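Local coordinates for protein ribokinase, putative (Burkholderia thailandensis, PDB 3B1N) that probably phosphorylates nucleosides at the expense of a nucleotide donor such as ATP, as a ribokinase-like member of the pfkB kinase family, at residues 302-305 against 309-312; 259-262 against 266-269; 58-63 against 277-282. All blocks are in the same frame, centred on the assembly; numbering follows the deposited sequence.

Contact 1. Residues 302-305 against 309-312; sequences RFET and YRPK
Phe303 and Tyr309 meet as a T-shaped (edge-to-face) aromatic pair where the chain leaves helix 296-307, the last helix of this ribokinase-like fold, and folds back beside its final turns. The Phe303 ring presents its CE2-CZ edge to the Tyr309 face, with the centroids 5.2 Å apart and the planes at 89°, close to a perfect T. One face of Phe303 is taken by Pro311, whose CB sits 3.7 Å from the ring centroid: a CH-pi contact almost exactly over the centre. With CG of Phe303 anti to the backbone N (chi1 -174°), its ring swings off the helix into the bend between Tyr309 and Pro311. A third partner lies at the ring edge, in plane: the carbonyl of Tyr309, its O 3.1 Å from Phe303 CD2. That oxygen is buried without a hydrogen-bond partner in the model. Glu304 CA lies 3.5 Å from Tyr309 O in a CA-H...O contact, which does not replace a hydrogen bond. The phenol end of Tyr309 is better provided for, since OH hydrogen-bonds Thr271 OG1 on helix 269-284. Arg274 and Leu278 of the same helix also touch Phe303, so this half of the contact is closely packed from several directions.

The other half, Glu304 and Arg310, is much looser. The two side chains run alongside each other in the same direction, but their charged groups do not join: Glu304 OE1 is 4.8 Å from Arg310 NE, and the carboxylate and guanidinium planes are turned 47° apart. Arg310 is exposed to solvent. What the carboxylate does meet is the root of the arginine, with Glu304 OE1 3.1 Å from Arg310 CB.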
loop_
_atom_site.group_PDB
_atom_site.type_symbol
_atom_site.label_atom_id
_atom_site.label_comp_id
_atom_site.label_asym_id
_atom_site.label_seq_id
_atom_site.Cartn_x
_atom_site.Cartn_y
_atom_site.Cartn_z
ATOM N N ARG B 302 6.346 -5.934 -33.326
ATOM C CA ARG B 302 5.182 -6.243 -32.538
ATOM C C ARG B 302 3.955 -5.409 -32.927
ATOM O O ARG B 302 2.810 -5.874 -32.847
ATOM C CB ARG B 302 5.496 -6.018 -31.042
ATOM C CG ARG B 302 6.432 -7.048 -30.395
ATOM C CD ARG B 302 5.678 -8.379 -30.044
ATOM N NE ARG B 302 4.569 -8.219 -29.070
ATOM C CZ ARG B 302 4.704 -8.271 -27.745
ATOM N NH1 ARG B 302 5.910 -8.463 -27.197
ATOM N NH2 ARG B 302 3.623 -8.132 -26.965
ATOM N N PHE B 303 4.173 -4.164 -33.397
ATOM C CA PHE B 303 3.072 -3.357 -33.853
ATOM C C PHE B 303 2.455 -4.022 -35.109
ATOM O O PHE B 303 1.244 -4.158 -35.187
ATOM C CB PHE B 303 3.558 -1.925 -34.215
ATOM C CG PHE B 303 2.430 -0.983 -34.558
ATOM C CD1 PHE B 303 1.947 -0.014 -33.635
ATOM C CD2 PHE B 303 1.785 -1.048 -35.790
ATOM C CE1 PHE B 303 0.863 0.836 -33.925
ATOM C CE2 PHE B 303 0.717 -0.221 -36.081
ATOM C CZ PHE B 303 0.228 0.759 -35.159
ATOM N N GLU B 304 3.340 -4.460 -36.015
ATOM C CA GLU B 304 2.897 -5.148 -37.231
ATOM C C GLU B 304 2.115 -6.413 -36.891
ATOM O O GLU B 304 1.067 -6.644 -37.464
ATOM C CB GLU B 304 4.110 -5.492 -38.087
ATOM C CG GLU B 304 4.621 -4.332 -38.868
ATOM C CD GLU B 304 4.094 -4.336 -40.299
ATOM O OE1 GLU B 304 4.549 -3.466 -41.071
ATOM O OE2 GLU B 304 3.234 -5.193 -40.639
ATOM N N THR B 305 2.617 -7.221 -35.946
ATOM C CA THR B 305 1.905 -8.438 -35.546
ATOM C C THR B 305 0.546 -8.132 -34.943
ATOM O O THR B 305 -0.441 -8.793 -35.262
ATOM C CB THR B 305 2.711 -9.271 -34.584
ATOM O OG1 THR B 305 3.902 -9.697 -35.262
ATOM C CG2 THR B 305 1.927 -10.497 -34.155
ATOM N N TYR B 309 -0.208 -3.478 -39.847
ATOM C CA TYR B 309 0.435 -2.439 -40.645
ATOM C C TYR B 309 1.622 -1.840 -39.928
ATOM O O TYR B 309 1.827 -2.111 -38.725
ATOM C CB TYR B 309 -0.564 -1.363 -41.086
ATOM C CG TYR B 309 -1.153 -0.462 -40.000
ATOM C CD1 TYR B 309 -0.692 0.864 -39.854
ATOM C CD2 TYR B 309 -2.177 -0.902 -39.161
ATOM C CE1 TYR B 309 -1.243 1.709 -38.869
ATOM C CE2 TYR B 309 -2.724 -0.059 -38.155
ATOM C CZ TYR B 309 -2.246 1.229 -38.031
ATOM O OH TYR B 309 -2.811 2.095 -37.094
ATOM N N ARG B 310 2.424 -1.086 -40.679
ATOM C CA ARG B 310 3.619 -0.428 -40.152
ATOM C C ARG B 310 3.248 0.976 -39.643
ATOM O O ARG B 310 2.634 1.759 -40.394
ATOM C CB ARG B 310 4.693 -0.330 -41.239
ATOM C CG ARG B 310 6.067 0.103 -40.731
ATOM C CD ARG B 310 7.201 -0.031 -41.796
ATOM N NE ARG B 310 6.747 0.318 -43.154
ATOM C CZ ARG B 310 6.443 1.553 -43.583
ATOM N NH1 ARG B 310 6.535 2.616 -42.775
ATOM N NH2 ARG B 310 6.029 1.727 -44.835
ATOM N N PRO B 311 3.608 1.291 -38.380
ATOM C CA PRO B 311 3.218 2.573 -37.793
ATOM C C PRO B 311 4.034 3.696 -38.408
ATOM O O PRO B 311 5.270 3.735 -38.280
ATOM C CB PRO B 311 3.566 2.410 -36.308
ATOM C CG PRO B 311 4.593 1.385 -36.242
ATOM C CD PRO B 311 4.419 0.481 -37.438
ATOM N N LYS B 312 3.342 4.588 -39.093
ATOM C CA LYS B 312 4.013 5.681 -39.774
ATOM C C LYS B 312 3.251 6.959 -39.505
ATOM O O LYS B 312 2.076 6.917 -39.139
ATOM C CB LYS B 312 4.113 5.404 -41.278
ATOM C CG LYS B 312 2.849 5.620 -42.116
ATOM C CD LYS B 312 3.135 5.257 -43.604
ATOM C CE LYS B 312 2.690 6.378 -44.569
ATOM N NZ LYS B 312 3.551 6.486 -45.805
#

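Contact 2. Residues 259-262 against 266-269; sequences LLYG and GFDW
A Schellman motif closes helix 251-264 here, and Gly262 and Phe267 carry its 6-to-1 bond. Phe267 N donates to Gly262 O at 2.9 Å with an N-H...O angle of 153°. Gly266, with positive phi, is the C-prime residue that turns the chain, and its own N pairs with Ile263 O.

Having come back across the helix end, Phe267 lays its ring over the last turn. Gly262 CA lies under one face, 3.9 Å from the Phe267 ring centroid and offset toward the rim, a CH-pi contact that the lack of a side chain at Gly262 lets come close. Farther along the ring, Tyr261 comes in as an offset edge-to-face partner: centroids 5.9 Å apart, planes at 89°, and Tyr261 CE2 3.9 Å from Phe267 CZ. A nearly fully extended first torsion (chi1 -177°) leans the tyrosine ring along the helix toward its C-terminal end. Ala272 and Leu275 of helix 269-284 touch Phe267 as well.

The same short link starts the next helix. Asp268 is its N-cap: its side chain caps a backbone N of the new first turn, and its OD1 is also hydrogen-bonded to Thr271 OG1. Trp269 then doubles back toward the preceding helix, where Leu259 CD1 meets the edge of the indole, 4.3 Å from Trp269 CZ3.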
loop_
_atom_site.group_PDB
_atom_site.type_symbol
_atom_site.label_atom_id
_atom_site.label_comp_id
_atom_site.label_asym_id
_atom_site.label_seq_id
_atom_site.Cartn_x
_atom_site.Cartn_y
_atom_site.Cartn_z
ATOM N N LEU B 259 2.047 7.783 -27.066
ATOM C CA LEU B 259 1.163 8.834 -27.576
ATOM C C LEU B 259 1.963 10.068 -27.964
ATOM O O LEU B 259 1.732 10.619 -29.058
ATOM C CB LEU B 259 0.118 9.174 -26.539
ATOM C CG LEU B 259 -1.136 9.746 -27.162
ATOM C CD1 LEU B 259 -1.942 8.614 -27.799
ATOM C CD2 LEU B 259 -1.959 10.437 -26.073
ATOM N N LEU B 260 2.892 10.510 -27.104
ATOM C CA LEU B 260 3.709 11.700 -27.381
ATOM C C LEU B 260 4.534 11.462 -28.663
ATOM O O LEU B 260 4.660 12.383 -29.488
ATOM C CB LEU B 260 4.670 12.036 -26.220
ATOM C CG LEU B 260 3.961 12.595 -25.008
ATOM C CD1 LEU B 260 4.960 12.471 -23.854
ATOM C CD2 LEU B 260 3.642 14.084 -25.293
ATOM N N TYR B 261 5.087 10.263 -28.842
ATOM C CA TYR B 261 5.882 9.994 -30.049
ATOM C C TYR B 261 4.958 10.108 -31.273
ATOM O O TYR B 261 5.334 10.739 -32.294
ATOM C CB TYR B 261 6.456 8.566 -29.979
ATOM C CG TYR B 261 7.337 8.250 -31.149
ATOM C CD1 TYR B 261 8.667 8.618 -31.141
ATOM C CD2 TYR B 261 6.799 7.617 -32.281
ATOM C CE1 TYR B 261 9.494 8.337 -32.195
ATOM C CE2 TYR B 261 7.627 7.332 -33.374
ATOM C CZ TYR B 261 8.964 7.700 -33.303
ATOM O OH TYR B 261 9.800 7.410 -34.383
ATOM N N GLY B 262 3.759 9.521 -31.187
ATOM C CA GLY B 262 2.813 9.567 -32.326
ATOM C C GLY B 262 2.434 11.023 -32.639
ATOM O O GLY B 262 2.412 11.421 -33.823
ATOM N N GLY B 266 3.246 13.118 -36.253
ATOM C CA GLY B 266 2.032 13.256 -37.099
ATOM C C GLY B 266 1.303 11.947 -37.403
ATOM O O GLY B 266 0.658 11.773 -38.434
ATOM N N PHE B 267 1.371 10.998 -36.467
ATOM C CA PHE B 267 0.518 9.831 -36.586
ATOM C C PHE B 267 -0.924 10.276 -36.474
ATOM O O PHE B 267 -1.228 11.228 -35.730
ATOM C CB PHE B 267 0.772 8.897 -35.367
ATOM C CG PHE B 267 2.048 8.091 -35.437
ATOM C CD1 PHE B 267 3.176 8.522 -36.096
ATOM C CD2 PHE B 267 2.125 6.855 -34.755
ATOM C CE1 PHE B 267 4.368 7.718 -36.113
ATOM C CE2 PHE B 267 3.299 6.091 -34.753
ATOM C CZ PHE B 267 4.393 6.511 -35.431
ATOM N N ASP B 268 -1.845 9.572 -37.149
ATOM C CA ASP B 268 -3.245 9.759 -36.871
ATOM C C ASP B 268 -3.591 9.217 -35.480
ATOM O O ASP B 268 -2.773 8.482 -34.876
ATOM C CB ASP B 268 -4.153 9.230 -37.987
ATOM C CG ASP B 268 -3.994 7.766 -38.246
ATOM O OD1 ASP B 268 -3.576 7.013 -37.359
ATOM O OD2 ASP B 268 -4.323 7.308 -39.384
ATOM N N TRP B 269 -4.725 9.626 -34.940
ATOM C CA TRP B 269 -5.076 9.200 -33.567
ATOM C C TRP B 269 -5.186 7.701 -33.460
ATOM O O TRP B 269 -4.771 7.109 -32.460
ATOM C CB TRP B 269 -6.373 9.853 -33.092
ATOM C CG TRP B 269 -6.175 11.276 -32.690
ATOM C CD1 TRP B 269 -6.795 12.370 -33.233
ATOM C CD2 TRP B 269 -5.301 11.766 -31.688
ATOM N NE1 TRP B 269 -6.364 13.524 -32.614
ATOM C CE2 TRP B 269 -5.475 13.180 -31.625
ATOM C CE3 TRP B 269 -4.426 11.156 -30.788
ATOM C CZ2 TRP B 269 -4.744 13.995 -30.736
ATOM C CZ3 TRP B 269 -3.733 11.959 -29.890
ATOM C CH2 TRP B 269 -3.888 13.370 -29.874
#

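Contact 3. Residues 58-63 against 277-282. With ADP (adenosine-5'-diphosphate), chain G.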
loop_
_atom_site.group_PDB
_atom_site.type_symbol
_atom_site.label_atom_id
_atom_site.label_comp_id
_atom_site.label_asym_id
_atom_site.label_seq_id
_atom_site.Cartn_x
_atom_site.Cartn_y
_atom_site.Cartn_z
ATOM N N ASN B 58 12.106 7.611 -25.121
ATOM C CA ASN B 58 13.492 7.292 -25.469
ATOM C C ASN B 58 13.622 5.933 -26.141
ATOM O O ASN B 58 14.407 5.755 -27.121
ATOM C CB ASN B 58 14.367 7.397 -24.204
ATOM C CG ASN B 58 15.839 7.395 -24.511
ATOM O OD1 ASN B 58 16.320 8.281 -25.241
ATOM N ND2 ASN B 58 16.552 6.413 -23.993
ATOM N N LEU B 59 12.863 4.937 -25.677
ATOM C CA LEU B 59 12.870 3.624 -26.351
ATOM C C LEU B 59 12.422 3.770 -27.798
ATOM O O LEU B 59 12.874 2.996 -28.660
ATOM C CB LEU B 59 11.871 2.674 -25.679
ATOM C CG LEU B 59 12.272 2.059 -24.349
ATOM C CD1 LEU B 59 11.059 1.278 -23.823
ATOM C CD2 LEU B 59 13.506 1.145 -24.470
ATOM N N LEU B 60 11.533 4.705 -28.061
ATOM C CA LEU B 60 10.973 4.871 -29.433
ATOM C C LEU B 60 11.935 5.695 -30.322
ATOM O O LEU B 60 11.696 5.837 -31.533
ATOM C CB LEU B 60 9.600 5.489 -29.392
ATOM C CG LEU B 60 8.508 4.546 -28.822
ATOM C CD1 LEU B 60 7.284 5.297 -28.376
ATOM C CD2 LEU B 60 8.172 3.491 -29.956
ATOM N N GLY B 61 13.014 6.185 -29.725
ATOM C CA GLY B 61 13.974 7.040 -30.463
ATOM C C GLY B 61 13.592 8.513 -30.470
ATOM O O GLY B 61 14.126 9.289 -31.288
ATOM N N GLY B 62 12.700 8.954 -29.576
ATOM C CA GLY B 62 12.330 10.361 -29.456
ATOM C C GLY B 62 13.349 11.075 -28.561
ATOM O O GLY B 62 14.219 10.429 -28.007
ATOM N N ASP B 63 13.254 12.402 -28.474
ATOM C CA ASP B 63 14.220 13.213 -27.749
ATOM C C ASP B 63 13.504 13.764 -26.531
ATOM O O ASP B 63 12.819 14.737 -26.610
ATOM C CB ASP B 63 14.699 14.369 -28.629
ATOM C CG ASP B 63 15.789 15.200 -27.969
ATOM O OD1 ASP B 63 16.191 14.879 -26.836
ATOM O OD2 ASP B 63 16.272 16.173 -28.598
ATOM N N SER B 277 -0.873 1.934 -26.831
ATOM C CA SER B 277 -1.444 0.675 -26.331
ATOM C C SER B 277 -0.393 -0.435 -26.351
ATOM O O SER B 277 -0.206 -1.178 -25.349
ATOM C CB SER B 277 -2.618 0.328 -27.217
ATOM O OG SER B 277 -3.215 -0.849 -26.693
ATOM N N LEU B 278 0.378 -0.492 -27.431
ATOM C CA LEU B 278 1.471 -1.458 -27.508
ATOM C C LEU B 278 2.496 -1.213 -26.422
ATOM O O LEU B 278 2.930 -2.168 -25.743
ATOM C CB LEU B 278 2.150 -1.435 -28.870
ATOM C CG LEU B 278 3.398 -2.260 -29.018
ATOM C CD1 LEU B 278 3.150 -3.732 -28.785
ATOM C CD2 LEU B 278 3.974 -2.028 -30.423
ATOM N N MET B 279 2.893 0.049 -26.214
ATOM C CA MET B 279 3.904 0.287 -25.153
ATOM C C MET B 279 3.386 -0.155 -23.774
ATOM O O MET B 279 4.185 -0.722 -23.015
ATOM C CB MET B 279 4.265 1.771 -25.134
ATOM C CG MET B 279 4.986 2.237 -26.453
ATOM S SD MET B 279 6.549 1.475 -26.786
ATOM C CE MET B 279 7.638 2.339 -25.621
ATOM N N GLY B 280 2.106 0.092 -23.488
ATOM C CA GLY B 280 1.501 -0.380 -22.243
ATOM C C GLY B 280 1.628 -1.888 -22.092
ATOM O O GLY B 280 1.957 -2.416 -20.989
ATOM N N ALA B 281 1.380 -2.609 -23.178
ATOM C CA ALA B 281 1.520 -4.099 -23.141
ATOM C C ALA B 281 2.916 -4.589 -23.024
ATOM O O ALA B 281 3.158 -5.635 -22.386
ATOM C CB ALA B 281 0.835 -4.719 -24.380
ATOM N N LEU B 282 3.880 -3.901 -23.629
ATOM C CA LEU B 282 5.268 -4.356 -23.492
ATOM C C LEU B 282 5.771 -4.124 -22.075
ATOM O O LEU B 282 6.508 -4.920 -21.508
ATOM C CB LEU B 282 6.177 -3.639 -24.481
ATOM C CG LEU B 282 5.744 -3.835 -25.928
ATOM C CD1 LEU B 282 6.558 -2.931 -26.825
ATOM C CD2 LEU B 282 6.021 -5.329 -26.280
HETATM P PB ADP G . -2.614 3.528 -15.547
HETATM O O1B ADP G . -3.674 3.305 -14.479
HETATM O O2B ADP G . -2.473 4.995 -15.818
HETATM O O3B ADP G . -1.281 2.872 -15.451
HETATM P PA ADP G . -4.093 1.705 -17.414
HETATM O O1A ADP G . -4.150 0.618 -16.330
HETATM O O2A ADP G . -5.368 2.245 -17.984
HETATM O O3A ADP G . -3.311 3.000 -16.957
HETATM O "O5'" ADP G . -3.171 1.033 -18.482
HETATM C "C5'" ADP G . -2.743 1.868 -19.564
HETATM C "C4'" ADP G . -2.634 1.126 -20.888
HETATM O "O4'" ADP G . -1.671 0.059 -20.754
HETATM C "C3'" ADP G . -3.947 0.442 -21.340
HETATM O "O3'" ADP G . -4.819 1.370 -22.003
HETATM C "C2'" ADP G . -3.399 -0.699 -22.159
HETATM O "O2'" ADP G . -3.089 -0.241 -23.493
HETATM C "C1'" ADP G . -2.118 -1.084 -21.474
HETATM N N9 ADP G . -2.402 -2.151 -20.475
HETATM C C8 ADP G . -2.716 -2.040 -19.144
HETATM N N7 ADP G . -2.954 -3.283 -18.614
HETATM C C5 ADP G . -2.870 -4.153 -19.609
HETATM C C6 ADP G . -3.047 -5.598 -19.738
HETATM N N6 ADP G . -3.376 -6.302 -18.619
HETATM N N1 ADP G . -2.876 -6.153 -20.924
HETATM C C2 ADP G . -2.550 -5.438 -22.027
HETATM N N3 ADP G . -2.351 -4.114 -21.971
HETATM C C4 ADP G . -2.518 -3.437 -20.836
#
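None of the three residues that touch, Met279, Leu59 and Leu60, carries a flat group; the flat group of this site is the adenine of ADP, on the far side of helix 269-284. Within 277-282, Ala281 CB comes nearest to the base, 4.0 Å from ADP N3, with C2 slightly farther, approaching obliquely beside the pyrimidine half of the base. Next to it the ribose rests against the helix backbone, Gly280 CA lying 3.5 Å from ADP O4'; with no side chain at Gly280 the sugar can come in this close. One turn back, ADP O2' donates a hydrogen bond to Ser277 OG, 3.3 Å long, and Ser277 OG is also hydrogen-bonded to Pro238 O.

The contact with 58-63 uses the other flank of this helix, and it is entirely apolar. Helix 49-59 ends in a Schellman motif at Gly61, whose positive phi turns the chain toward strand 64-71 of the central sheet in this alpha/beta ribokinase-like fold. Just before the turn, Leu59 and Leu60 both point at helix 269-284. Met279 reaches out to them with bends at chi2 (-63°) and chi3 (-76°) that turn the methyl out past the sulfur and set it against both leucines. CE lies 4.0 Å from Leu59 CD1, and the distance from Met279 CE to Leu60 CG is the same. Leu60 faces the methionine tip to tip, and its CD2 touches the sulfur, 4.1 Å from Met279 SD; Leu59 comes in across the chain instead. Tyr292 touches both Leu59 and Met279, while Tyr261 and Ile299 pack on Leu60, whose carbonyl O accepts a bond from Arg296 NE.

The three contacts sit on the same side of the chain's centre, their own centres 12 to 13 Å apart, and each touches the other two. Contact 1 meets contact 2 where Pro311 CB lies 4.0 Å from Phe267 CE2, and contact 3 where Arg302 CB lies 4.0 Å from Leu278 CD1. Between contacts 2 and 3, Tyr261 CE1 comes 3.4 Å from Leu60 O. Helix 269-284 serves all three, supplying 277-282, starting at Trp269 and packing on Phe303 and Tyr309. Contact 3 alone includes residues bound to ADP; the side chains of Leu259 in contact 2 and Phe303 in contact 1 stay about 10 and 11 Å from the nucleotide, and Met279 about 13 Å from the bound mizoribine.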